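Local coordinates for protein alpha-1,4-endofucoidanase (Mariniflexile fucanivorans, PDB 6DLH) that hydrolyses alpha-1,4 linkages inside fucoidan chains as a retaining family GH107 endo-enzyme and carries several bound calcium ions, at residues 32-35 with 36-40; 366-369 with 370-374. One frame throughout, in Å; residues are numbered along the deposited sequence.

Interaction 1: 32-35 with 36-40; sequences DPNQ and GLRAE
R38 reaches back across the chain to D32 and meets its carboxylate from above rather than edge-on: NH1 stands 73° out of the carboxylate plane, 3.1 Å from OD2, in a salt bridge whose N-H...O angle is a bent 139°. The bridge closes over a type I beta turn, D32 to Q35, that begins with an Asx turn and runs into a short 3-10 segment, all in the loop before strand 46-49. The two oxygens divide the work: OD2 takes R38, OD1 takes the backbone N of N34 at 2.8 Å. The R38 side chain leaves with CG between the backbone N and carbonyl carbon (chi1 62°), runs extended to NE and turns there, so that one face of the guanidinium lies over N34 O and the CA of Q35. NH2 also makes a weak bond to D32 OD2, while NE pairs with D289, whose carboxylate accepts from G36 N as well. G36 takes a positive phi. NE2 of Q35 donates to D288 O, near the calcium ligand N335. On the backbone, R38 N donates to N34 O at 3.2 Å, and the CB of L37 lies 3.4 Å from that same oxygen.

Interaction 2: 366-369 with 370-374; sequences EWTS and TGIVN
T370 and E366, one helical turn apart, are joined twice. Their side chains meet through OG1 of T370, which donates to OE1 of E366 at 2.5 Å, a very short bond; the backbone N of T370 donates to E366 O at 2.7 Å. E366 can reach along the helix because its chain bends sharply at chi2, -84°, after a CG trans to the backbone N. H313 is a second partner of OE1, so this carboxylate oxygen links the helix to helix 307-321.

A water extends the polar group, donating to S369 OG at 2.7 Å and to T370 OG1 at 2.9 Å. The S369 hydroxyl is also bonded to V365 O, one turn back. T368 OG1 bonds to W380 NE1, and W367 NE1 to Y309 OH.

The backbone bonds are those of an alpha-helix, i to i+4: G371 N to W367 O, I372 N to T368 O, and V373 N to S369 O at 3.0 Å. With V373 the chain leaves helical angles, so this last bond closes helix 361-372, the crossover of a beta-alpha-beta unit between parallel strands 341-342 and 377-379.

Apolar contacts involve two faces. On one, T368 and I372 lie side by side and point the same way, CG2 of T368 4.1 Å from CD1 of I372, and both touch L46 of strand 46-49. V373 sets CG2 4.0 Å from CB of S369 and, like I372, packs on L412 of helix 399-415. Toward helix 307-321, the W367 indole meets the rings of Y309 and H313 edge-to-face.

Overall arrangement
Both contacts are local, spanning consecutive residues, and both lie about 28 Å from the chain centre, on the same side of it; their centres are about 22 Å apart and their nearest atoms about 9 Å. Interaction 1 is the more exposed, with three of its seven touching residues exposed, and shapes an irregular loop through opposite charges and turn bonds. Interaction 2 has none exposed and four of eight buried, and combines repeating helical bonds with apolar and hydroxyl contacts. They hold different elements of the fold, yet each relates to the parallel sheet: 32-40 precedes strand 46-49, whose L46 receives side chains from 366-374. Each also approaches a different calcium site, Q35 near N335 and I372 near D79.

Interaction 1: 32-35 with 36-40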
loop_
_atom_site.group_PDB
_atom_site.type_symbol
_atom_site.label_atom_id
_atom_site.label_comp_id
_atom_site.label_asym_id
_atom_site.label_seq_id
_atom_site.Cartn_x
_atom_site.Cartn_y
_atom_site.Cartn_z
ATOM N N ASP A 32 -5.459 -22.545 -22.695
ATOM C CA ASP A 32 -5.596 -21.172 -23.149
ATOM C C ASP A 32 -4.499 -20.842 -24.159
ATOM O O ASP A 32 -3.321 -20.979 -23.854
ATOM C CB ASP A 32 -5.524 -20.230 -21.944
ATOM C CG ASP A 32 -5.889 -18.788 -22.235
ATOM O OD1 ASP A 32 -5.646 -18.332 -23.370
ATOM O OD2 ASP A 32 -6.404 -18.132 -21.311
ATOM N N PRO A 33 -4.836 -20.378 -25.385
ATOM C CA PRO A 33 -3.824 -20.096 -26.409
ATOM C C PRO A 33 -3.086 -18.771 -26.223
ATOM O O PRO A 33 -2.156 -18.461 -26.968
ATOM C CB PRO A 33 -4.645 -20.077 -27.709
ATOM C CG PRO A 33 -6.024 -19.616 -27.276
ATOM C CD PRO A 33 -6.211 -20.142 -25.865
ATOM N N ASN A 34 -3.515 -17.990 -25.225
ATOM C CA ASN A 34 -2.878 -16.721 -24.907
ATOM C C ASN A 34 -1.936 -16.892 -23.714
ATOM O O ASN A 34 -1.181 -15.975 -23.398
ATOM C CB ASN A 34 -3.898 -15.607 -24.649
ATOM C CG ASN A 34 -4.683 -15.203 -25.878
ATOM O OD1 ASN A 34 -4.116 -15.015 -26.957
ATOM N ND2 ASN A 34 -5.989 -15.049 -25.715
ATOM N N GLN A 35 -1.983 -18.072 -23.077
ATOM C CA GLN A 35 -1.162 -18.391 -21.915
ATOM C C GLN A 35 0.300 -18.053 -22.189
ATOM O O GLN A 35 0.895 -18.548 -23.146
ATOM C CB GLN A 35 -1.278 -19.866 -21.532
ATOM C CG GLN A 35 -0.613 -20.196 -20.202
ATOM C CD GLN A 35 -0.563 -21.673 -19.902
ATOM O OE1 GLN A 35 -0.879 -22.510 -20.743
ATOM N NE2 GLN A 35 -0.167 -22.009 -18.686
ATOM N N GLY A 36 0.864 -17.204 -21.325
ATOM C CA GLY A 36 2.264 -16.840 -21.423
ATOM C C GLY A 36 2.473 -15.671 -22.377
ATOM O O GLY A 36 3.172 -14.723 -22.035
ATOM N N LEU A 37 1.867 -15.752 -23.570
ATOM C CA LEU A 37 1.985 -14.707 -24.579
ATOM C C LEU A 37 1.585 -13.356 -23.986
ATOM O O LEU A 37 2.148 -12.321 -24.343
ATOM C CB LEU A 37 1.103 -15.048 -25.787
ATOM C CG LEU A 37 1.784 -15.803 -26.931
ATOM C CD1 LEU A 37 0.751 -16.260 -27.956
ATOM C CD2 LEU A 37 2.849 -14.946 -27.605
ATOM N N ARG A 38 0.618 -13.378 -23.066
ATOM C CA ARG A 38 0.109 -12.137 -22.510
ATOM C C ARG A 38 1.069 -11.564 -21.465
ATOM O O ARG A 38 0.794 -10.504 -20.904
ATOM C CB ARG A 38 -1.333 -12.301 -22.023
ATOM C CG ARG A 38 -1.533 -13.306 -20.900
ATOM C CD ARG A 38 -2.998 -13.262 -20.511
ATOM N NE ARG A 38 -3.400 -14.492 -19.854
ATOM C CZ ARG A 38 -3.921 -15.552 -20.466
ATOM N NH1 ARG A 38 -4.063 -16.690 -19.808
ATOM N NH2 ARG A 38 -4.296 -15.470 -21.731
ATOM N N ALA A 39 2.197 -12.254 -21.234
ATOM C CA ALA A 39 3.254 -11.783 -20.354
ATOM C C ALA A 39 4.527 -11.528 -21.159
ATOM O O ALA A 39 5.632 -11.531 -20.612
ATOM C CB ALA A 39 3.484 -12.780 -19.242
ATOM N N GLU A 40 4.374 -11.277 -22.465
ATOM C CA GLU A 40 5.535 -11.120 -23.330
ATOM C C GLU A 40 6.324 -9.870 -22.929
ATOM O O GLU A 40 7.531 -9.785 -23.161
ATOM C CB GLU A 40 5.106 -11.123 -24.802
ATOM C CG GLU A 40 6.135 -10.548 -25.762
ATOM C CD GLU A 40 7.449 -11.309 -25.885
ATOM O OE1 GLU A 40 7.471 -12.530 -25.574
ATOM O OE2 GLU A 40 8.457 -10.676 -26.289
#

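Interaction 2: 366-369 with 370-374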
loop_
_atom_site.group_PDB
_atom_site.type_symbol
_atom_site.label_atom_id
_atom_site.label_comp_id
_atom_site.label_asym_id
_atom_site.label_seq_id
_atom_site.Cartn_x
_atom_site.Cartn_y
_atom_site.Cartn_z
ATOM N N GLU A 366 25.115 -7.469 -12.293
ATOM C CA GLU A 366 25.358 -8.677 -13.070
ATOM C C GLU A 366 24.142 -9.610 -13.015
ATOM O O GLU A 366 23.699 -10.083 -14.066
ATOM C CB GLU A 366 26.661 -9.355 -12.637
ATOM C CG GLU A 366 26.997 -10.612 -13.438
ATOM C CD GLU A 366 26.319 -11.893 -12.964
ATOM O OE1 GLU A 366 25.755 -12.627 -13.805
ATOM O OE2 GLU A 366 26.360 -12.158 -11.752
ATOM N N TRP A 367 23.607 -9.869 -11.808
ATOM C CA TRP A 367 22.456 -10.757 -11.667
ATOM C C TRP A 367 21.306 -10.217 -12.514
ATOM O O TRP A 367 20.697 -10.959 -13.291
ATOM C CB TRP A 367 22.004 -10.912 -10.203
ATOM C CG TRP A 367 22.813 -11.821 -9.322
ATOM C CD1 TRP A 367 24.171 -11.846 -9.171
ATOM C CD2 TRP A 367 22.297 -12.804 -8.400
ATOM N NE1 TRP A 367 24.537 -12.788 -8.246
ATOM C CE2 TRP A 367 23.406 -13.383 -7.744
ATOM C CE3 TRP A 367 21.013 -13.259 -8.074
ATOM C CZ2 TRP A 367 23.265 -14.387 -6.785
ATOM C CZ3 TRP A 367 20.872 -14.249 -7.126
ATOM C CH2 TRP A 367 21.987 -14.807 -6.492
ATOM N N THR A 368 21.026 -8.913 -12.356
ATOM C CA THR A 368 19.906 -8.293 -13.044
ATOM C C THR A 368 20.092 -8.428 -14.553
ATOM O O THR A 368 19.193 -8.896 -15.254
ATOM C CB THR A 368 19.678 -6.851 -12.568
ATOM O OG1 THR A 368 19.428 -6.872 -11.163
ATOM C CG2 THR A 368 18.508 -6.181 -13.251
ATOM N N SER A 369 21.277 -8.033 -15.044
ATOM C CA SER A 369 21.514 -7.986 -16.478
ATOM C C SER A 369 21.596 -9.398 -17.057
ATOM O O SER A 369 21.115 -9.634 -18.165
ATOM C CB SER A 369 22.730 -7.161 -16.818
ATOM O OG SER A 369 23.862 -7.599 -16.084
ATOM N N THR A 370 22.199 -10.330 -16.301
ATOM C CA THR A 370 22.240 -11.716 -16.734
ATOM C C THR A 370 20.810 -12.226 -16.878
ATOM O O THR A 370 20.480 -12.901 -17.844
ATOM C CB THR A 370 23.069 -12.600 -15.786
ATOM O OG1 THR A 370 24.450 -12.250 -15.902
ATOM C CG2 THR A 370 22.925 -14.077 -16.085
ATOM N N GLY A 371 19.962 -11.882 -15.910
ATOM C CA GLY A 371 18.610 -12.417 -15.853
ATOM C C GLY A 371 17.673 -11.869 -16.934
ATOM O O GLY A 371 16.808 -12.603 -17.406
ATOM N N ILE A 372 17.815 -10.584 -17.306
ATOM C CA ILE A 372 16.771 -9.919 -18.082
ATOM C C ILE A 372 17.239 -9.502 -19.481
ATOM O O ILE A 372 16.420 -9.429 -20.394
ATOM C CB ILE A 372 16.083 -8.760 -17.317
ATOM C CG1 ILE A 372 16.953 -7.502 -17.209
ATOM C CG2 ILE A 372 15.569 -9.205 -15.958
ATOM C CD1 ILE A 372 16.228 -6.291 -16.615
ATOM N N VAL A 373 18.531 -9.206 -19.674
ATOM C CA VAL A 373 18.945 -8.731 -20.993
ATOM C C VAL A 373 18.851 -9.888 -21.989
ATOM O O VAL A 373 19.656 -10.818 -21.946
ATOM C CB VAL A 373 20.335 -8.074 -20.986
ATOM C CG1 VAL A 373 20.751 -7.621 -22.379
ATOM C CG2 VAL A 373 20.392 -6.906 -20.016
ATOM N N ASN A 374 17.834 -9.826 -22.863
ATOM C CA ASN A 374 17.470 -10.921 -23.749
ATOM C C ASN A 374 17.110 -12.143 -22.904
ATOM O O ASN A 374 17.331 -13.283 -23.314
ATOM C CB ASN A 374 18.589 -11.240 -24.751
ATOM C CG ASN A 374 19.024 -10.037 -25.566
ATOM O OD1 ASN A 374 18.209 -9.412 -26.232
ATOM N ND2 ASN A 374 20.302 -9.704 -25.521
HETATM O O HOH W 1 25.204 -9.757 -17.077
#